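Local coordinates for protein pleckstrin homology domain-containing family M member 2 (Homo sapiens, PDB 3CXB) that binds the Salmonella effector SifA through its PH domain and probably links it to kinesin, an interaction implicated in endosomal tubulation, at residues T1-K9 against L81-W92. Residues are numbered along the deposited sequence; the frame is centred on the assembly and turned at random.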
ATOM      1  N   THR B   1      12.723  -0.561   7.119  1.00 74.43           N
ATOM      2  CA  THR B   1      12.214  -1.778   6.426  1.00 72.01           C
ATOM      3  C   THR B   1      11.301  -2.600   7.336  1.00 69.70           C
ATOM      4  O   THR B   1      11.591  -2.794   8.514  1.00 70.35           O
ATOM      5  CB  THR B   1      13.379  -2.688   5.947  1.00 74.88           C
ATOM      6  OG1 THR B   1      14.020  -3.310   7.075  1.00 76.88           O
ATOM      7  CG2 THR B   1      14.400  -1.864   5.152  1.00 77.92           C
ATOM      8  N   LYS B   2      10.189  -3.065   6.780  1.00 64.52           N
ATOM      9  CA  LYS B   2       9.254  -3.878   7.535  1.00 60.25           C
ATOM     10  C   LYS B   2       8.361  -4.621   6.568  1.00 56.57           C
ATOM     11  O   LYS B   2       8.294  -4.279   5.389  1.00 54.17           O
ATOM     12  CB  LYS B   2       8.394  -3.020   8.461  1.00 60.08           C
ATOM     13  CG  LYS B   2       7.313  -2.218   7.758  1.00 59.90           C
ATOM     14  CD  LYS B   2       6.265  -1.727   8.741  1.00 59.58           C
ATOM     15  CE  LYS B   2       5.530  -2.906   9.379  1.00 59.99           C
ATOM     16  NZ  LYS B   2       4.608  -2.517  10.508  1.00 61.59           N
ATOM     17  N   GLU B   3       7.678  -5.641   7.075  1.00 53.13           N
ATOM     18  CA  GLU B   3       6.787  -6.437   6.245  1.00 51.54           C
ATOM     19  C   GLU B   3       5.518  -6.739   7.004  1.00 46.59           C
ATOM     20  O   GLU B   3       5.501  -6.676   8.231  1.00 48.23           O
ATOM     21  CB  GLU B   3       7.457  -7.762   5.830  1.00 54.15           C
ATOM     22  CG  GLU B   3       7.947  -8.629   6.988  1.00 61.39           C
ATOM     23  CD  GLU B   3       8.499  -9.983   6.549  1.00 66.51           C
ATOM     24  OE1 GLU B   3       7.713 -10.815   6.038  1.00 69.78           O
ATOM     25  OE2 GLU B   3       9.719 -10.215   6.721  1.00 67.19           O
ATOM     26  N   GLY B   4       4.460  -7.080   6.285  1.00 41.25           N
ATOM     27  CA  GLY B   4       3.230  -7.393   6.954  1.00 42.02           C
ATOM     28  C   GLY B   4       2.118  -7.654   5.981  1.00 45.53           C
ATOM     29  O   GLY B   4       2.239  -7.397   4.785  1.00 46.45           O
ATOM     30  N   MET B   5       1.021  -8.161   6.513  1.00 51.52           N
ATOM     31  CA  MET B   5      -0.143  -8.470   5.715  1.00 58.60           C
ATOM     32  C   MET B   5      -1.091  -7.267   5.749  1.00 58.43           C
ATOM     33  O   MET B   5      -1.282  -6.652   6.795  1.00 57.54           O
ATOM     34  CB  MET B   5      -0.834  -9.712   6.290  1.00 64.93           C
ATOM     35  CG  MET B   5      -1.608 -10.539   5.259  1.00 74.66           C
ATOM     36  SD  MET B   5      -0.519 -11.359   4.025  1.00 82.60           S
ATOM     37  CE  MET B   5      -0.215 -12.860   4.818  1.00 89.67           C
ATOM     38  N   LEU B   6      -1.673  -6.922   4.607  1.00 57.54           N
ATOM     39  CA  LEU B   6      -2.599  -5.796   4.530  1.00 60.89           C
ATOM     40  C   LEU B   6      -3.714  -6.148   3.557  1.00 62.84           C
ATOM     41  O   LEU B   6      -3.805  -7.282   3.091  1.00 63.62           O
ATOM     42  CB  LEU B   6      -1.875  -4.528   4.037  1.00 60.94           C
ATOM     43  CG  LEU B   6      -0.935  -3.719   4.956  1.00 59.96           C
ATOM     44  CD1 LEU B   6       0.247  -4.533   5.460  1.00 62.45           C
ATOM     45  CD2 LEU B   6      -0.396  -2.561   4.168  1.00 59.45           C
ATOM     46  N   HIS B   7      -4.570  -5.178   3.266  1.00 64.84           N
ATOM     47  CA  HIS B   7      -5.659  -5.370   2.312  1.00 66.65           C
ATOM     48  C   HIS B   7      -5.499  -4.249   1.290  1.00 67.79           C
ATOM     49  O   HIS B   7      -4.753  -3.299   1.528  1.00 67.81           O
ATOM     50  CB  HIS B   7      -7.024  -5.257   3.003  1.00 66.77           C
ATOM     51  CG  HIS B   7      -7.268  -6.304   4.046  1.00 68.14           C
ATOM     52  ND1 HIS B   7      -8.454  -6.402   4.744  1.00 68.85           N
ATOM     53  CD2 HIS B   7      -6.470  -7.288   4.527  1.00 69.55           C
ATOM     54  CE1 HIS B   7      -8.374  -7.396   5.611  1.00 68.68           C
ATOM     55  NE2 HIS B   7      -7.181  -7.950   5.500  1.00 68.71           N
ATOM     56  N   TYR B   8      -6.172  -4.350   0.154  1.00 71.48           N
ATOM     57  CA  TYR B   8      -6.059  -3.294  -0.833  1.00 73.98           C
ATOM     58  C   TYR B   8      -7.258  -3.281  -1.756  1.00 78.49           C
ATOM     59  O   TYR B   8      -7.678  -4.318  -2.254  1.00 79.90           O
ATOM     60  CB  TYR B   8      -4.751  -3.442  -1.625  1.00 71.90           C
ATOM     61  CG  TYR B   8      -4.690  -4.604  -2.594  1.00 70.75           C
ATOM     62  CD1 TYR B   8      -5.180  -4.480  -3.893  1.00 69.98           C
ATOM     63  CD2 TYR B   8      -4.141  -5.831  -2.216  1.00 70.32           C
ATOM     64  CE1 TYR B   8      -5.128  -5.549  -4.795  1.00 69.36           C
ATOM     65  CE2 TYR B   8      -4.084  -6.911  -3.114  1.00 68.18           C
ATOM     66  CZ  TYR B   8      -4.581  -6.758  -4.399  1.00 67.34           C
ATOM     67  OH  TYR B   8      -4.547  -7.805  -5.292  1.00 63.27           O
ATOM     68  N   LYS B   9      -7.824  -2.100  -1.963  1.00 86.45           N
ATOM     69  CA  LYS B   9      -8.981  -1.960  -2.833  1.00 95.82           C
ATOM     70  C   LYS B   9      -8.548  -2.139  -4.274  1.00105.71           C
ATOM     71  O   LYS B   9      -9.297  -2.665  -5.093  1.00104.26           O
ATOM     72  CB  LYS B   9      -9.618  -0.581  -2.647  1.00 93.43           C
ATOM     73  CG  LYS B   9     -10.798  -0.298  -3.564  1.00 93.88           C
ATOM     74  CD  LYS B   9     -11.517   0.979  -3.133  1.00 94.44           C
ATOM     75  CE  LYS B   9     -12.635   1.376  -4.089  1.00 94.28           C
ATOM     76  NZ  LYS B   9     -12.121   1.628  -5.464  1.00 96.09           N
ATOM     77  N   LEU B  81      -4.470   0.902   0.366  1.00 51.82           N
ATOM     78  CA  LEU B  81      -4.179  -0.111   1.366  1.00 51.00           C
ATOM     79  C   LEU B  81      -5.036   0.071   2.611  1.00 51.14           C
ATOM     80  O   LEU B  81      -5.647   1.114   2.813  1.00 53.95           O
ATOM     81  CB  LEU B  81      -2.697  -0.059   1.749  1.00 51.34           C
ATOM     82  CG  LEU B  81      -1.655  -0.345   0.664  1.00 50.71           C
ATOM     83  CD1 LEU B  81      -0.254  -0.107   1.213  1.00 47.79           C
ATOM     84  CD2 LEU B  81      -1.790  -1.782   0.188  1.00 49.86           C
ATOM     85  N   SER B  82      -5.082  -0.959   3.443  1.00 52.49           N
ATOM     86  CA  SER B  82      -5.857  -0.910   4.677  1.00 54.67           C
ATOM     87  C   SER B  82      -5.223  -1.824   5.709  1.00 56.52           C
ATOM     88  O   SER B  82      -4.927  -2.976   5.415  1.00 55.70           O
ATOM     89  CB  SER B  82      -7.295  -1.356   4.428  1.00 56.70           C
ATOM     90  OG  SER B  82      -8.093  -1.112   5.573  1.00 58.08           O
ATOM     91  N   ALA B  83      -5.000  -1.305   6.911  1.00 58.42           N
ATOM     92  CA  ALA B  83      -4.397  -2.094   7.976  1.00 61.64           C
ATOM     93  C   ALA B  83      -5.496  -2.624   8.887  1.00 64.00           C
ATOM     94  O   ALA B  83      -6.681  -2.452   8.598  1.00 63.89           O
ATOM     95  CB  ALA B  83      -3.411  -1.253   8.765  1.00 60.21           C
ATOM     96  N   GLU B  84      -5.108  -3.269   9.982  1.00 67.97           N
ATOM     97  CA  GLU B  84      -6.086  -3.825  10.903  1.00 72.14           C
ATOM     98  C   GLU B  84      -6.281  -2.922  12.116  1.00 69.80           C
ATOM     99  O   GLU B  84      -7.302  -2.997  12.796  1.00 67.67           O
ATOM    100  CB  GLU B  84      -5.651  -5.233  11.350  1.00 80.39           C
ATOM    101  CG  GLU B  84      -4.310  -5.282  12.093  1.00 96.75           C
ATOM    102  CD  GLU B  84      -3.902  -6.694  12.535  1.00104.76           C
ATOM    103  OE1 GLU B  84      -4.679  -7.350  13.265  1.00109.92           O
ATOM    104  OE2 GLU B  84      -2.798  -7.147  12.161  1.00109.54           O
ATOM    105  N   SER B  85      -5.301  -2.057  12.373  1.00 65.81           N
ATOM    106  CA  SER B  85      -5.355  -1.147  13.512  1.00 60.64           C
ATOM    107  C   SER B  85      -4.831   0.260  13.192  1.00 58.51           C
ATOM    108  O   SER B  85      -4.160   0.479  12.193  1.00 55.29           O
ATOM    109  CB  SER B  85      -4.551  -1.737  14.670  1.00 57.99           C
ATOM    110  OG  SER B  85      -3.206  -1.959  14.277  1.00 54.46           O
ATOM    111  N   GLU B  86      -5.149   1.210  14.058  1.00 57.12           N
ATOM    112  CA  GLU B  86      -4.710   2.577  13.873  1.00 58.06           C
ATOM    113  C   GLU B  86      -3.191   2.660  14.036  1.00 60.34           C
ATOM    114  O   GLU B  86      -2.532   3.513  13.435  1.00 62.18           O
ATOM    115  CB  GLU B  86      -5.417   3.473  14.896  1.00 56.80           C
ATOM    116  CG  GLU B  86      -4.757   4.830  15.205  1.00 53.28           C
ATOM    117  CD  GLU B  86      -4.934   5.854  14.103  1.00 51.93           C
ATOM    118  OE1 GLU B  86      -5.953   5.780  13.385  1.00 53.23           O
ATOM    119  OE2 GLU B  86      -4.064   6.742  13.969  1.00 49.10           O
ATOM    120  N   ALA B  87      -2.630   1.758  14.833  1.00 62.61           N
ATOM    121  CA  ALA B  87      -1.190   1.777  15.083  1.00 64.58           C
ATOM    122  C   ALA B  87      -0.369   1.219  13.928  1.00 65.95           C
ATOM    123  O   ALA B  87       0.583   1.856  13.469  1.00 64.92           O
ATOM    124  CB  ALA B  87      -0.878   1.017  16.365  1.00 65.30           C
ATOM    125  N   GLU B  88      -0.726   0.024  13.470  1.00 66.96           N
ATOM    126  CA  GLU B  88      -0.008  -0.587  12.365  1.00 69.85           C
ATOM    127  C   GLU B  88       0.009   0.376  11.178  1.00 65.59           C
ATOM    128  O   GLU B  88       1.055   0.609  10.563  1.00 66.36           O
ATOM    129  CB  GLU B  88      -0.667  -1.908  11.949  1.00 78.05           C
ATOM    130  CG  GLU B  88       0.053  -2.594  10.786  1.00 90.65           C
ATOM    131  CD  GLU B  88      -0.570  -3.919  10.368  1.00 97.05           C
ATOM    132  OE1 GLU B  88      -0.028  -4.558   9.434  1.00101.20           O
ATOM    133  OE2 GLU B  88      -1.594  -4.319  10.963  1.00100.78           O
ATOM    134  N   MET B  89      -1.150   0.942  10.864  1.00 59.42           N
ATOM    135  CA  MET B  89      -1.244   1.865   9.752  1.00 53.94           C
ATOM    136  C   MET B  89      -0.336   3.071   9.987  1.00 48.56           C
ATOM    137  O   MET B  89       0.370   3.495   9.085  1.00 49.53           O
ATOM    138  CB  MET B  89      -2.693   2.283   9.547  1.00 55.19           C
ATOM    139  CG  MET B  89      -3.005   3.668  10.001  1.00 60.48           C
ATOM    140  SD  MET B  89      -3.015   4.746   8.601  1.00 64.08           S
ATOM    141  CE  MET B  89      -4.842   4.966   8.360  1.00 61.96           C
ATOM    142  N   ALA B  90      -0.319   3.606  11.195  1.00 43.58           N
ATOM    143  CA  ALA B  90       0.552   4.735  11.483  1.00 41.51           C
ATOM    144  C   ALA B  90       2.014   4.311  11.343  1.00 40.81           C
ATOM    145  O   ALA B  90       2.903   5.122  11.008  1.00 35.43           O
ATOM    146  CB  ALA B  90       0.297   5.230  12.872  1.00 38.14           C
ATOM    147  N   GLU B  91       2.263   3.033  11.612  1.00 43.15           N
ATOM    148  CA  GLU B  91       3.618   2.512  11.511  1.00 47.20           C
ATOM    149  C   GLU B  91       4.022   2.439  10.048  1.00 44.50           C
ATOM    150  O   GLU B  91       5.139   2.795   9.673  1.00 42.08           O
ATOM    151  CB  GLU B  91       3.711   1.135  12.145  1.00 51.68           C
ATOM    152  CG  GLU B  91       5.132   0.777  12.505  1.00 64.99           C
ATOM    153  CD  GLU B  91       5.234  -0.535  13.233  1.00 72.13           C
ATOM    154  OE1 GLU B  91       6.362  -0.883  13.645  1.00 76.81           O
ATOM    155  OE2 GLU B  91       4.190  -1.211  13.388  1.00 77.41           O
ATOM    156  N   TRP B  92       3.091   1.986   9.221  1.00 43.51           N
ATOM    157  CA  TRP B  92       3.356   1.889   7.804  1.00 44.86           C
ATOM    158  C   TRP B  92       3.549   3.280   7.249  1.00 44.00           C
ATOM    159  O   TRP B  92       4.514   3.554   6.525  1.00 42.96           O
ATOM    160  CB  TRP B  92       2.192   1.214   7.081  1.00 42.96           C
ATOM    161  CG  TRP B  92       2.330  -0.279   6.998  1.00 44.18           C
ATOM    162  CD1 TRP B  92       1.516  -1.224   7.573  1.00 44.55           C
ATOM    163  CD2 TRP B  92       3.315  -0.996   6.260  1.00 42.93           C
ATOM    164  NE1 TRP B  92       1.934  -2.483   7.229  1.00 44.67           N
ATOM    165  CE2 TRP B  92       3.040  -2.372   6.423  1.00 45.25           C
ATOM    166  CE3 TRP B  92       4.405  -0.610   5.474  1.00 41.84           C
ATOM    167  CZ2 TRP B  92       3.816  -3.365   5.825  1.00 44.21           C
ATOM    168  CZ3 TRP B  92       5.176  -1.592   4.883  1.00 44.44           C
ATOM    169  CH2 TRP B  92       4.877  -2.957   5.060  1.00 44.29           C
TER
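The indole of Trp92 lies between Lys2 and Leu6, one over each of the two broad faces it offers to strand side chains. Lys2 runs its methylenes across the first face, CD standing 3.8 Å from the centroid of the six-membered ring. A bend at chi3 (-64°) carries its NZ on over the five-membered ring, in a cation-pi contact 4.3 Å from that centroid. A long aliphatic chain with a charged end suits this place, since NZ also forms a salt bridge with Glu91, 3.2 Å from OE2, though the hydrogen bond within it is weak. Leu6 takes the opposite face, its CD2 4.1 Å from the centroid of the five-membered ring. At the ring edge, Gly4 brings its backbone N near the plane without a side chain in the way, and Glu88 OE1 lies in plane. This is the PH-domain fold: a bent seven-stranded antiparallel sheet whose open end is covered by the C-terminal helix, 86-100, here resting on the first strand, 2-8. Ser85 is its N-cap, the short hydroxyl side chain reaching back to accept from Glu88 N in the first turn. Before the turn, the first and last strands pair antiparallel: His7 N donates to Ser82 O at 3.1 Å, and a weaker bond returns from Ser82 N to His7 O. Branched Leu81 splits its methyls, CD1 meeting Leu6 CD2 at 3.8 Å and CD2 reaching Tyr8 CB.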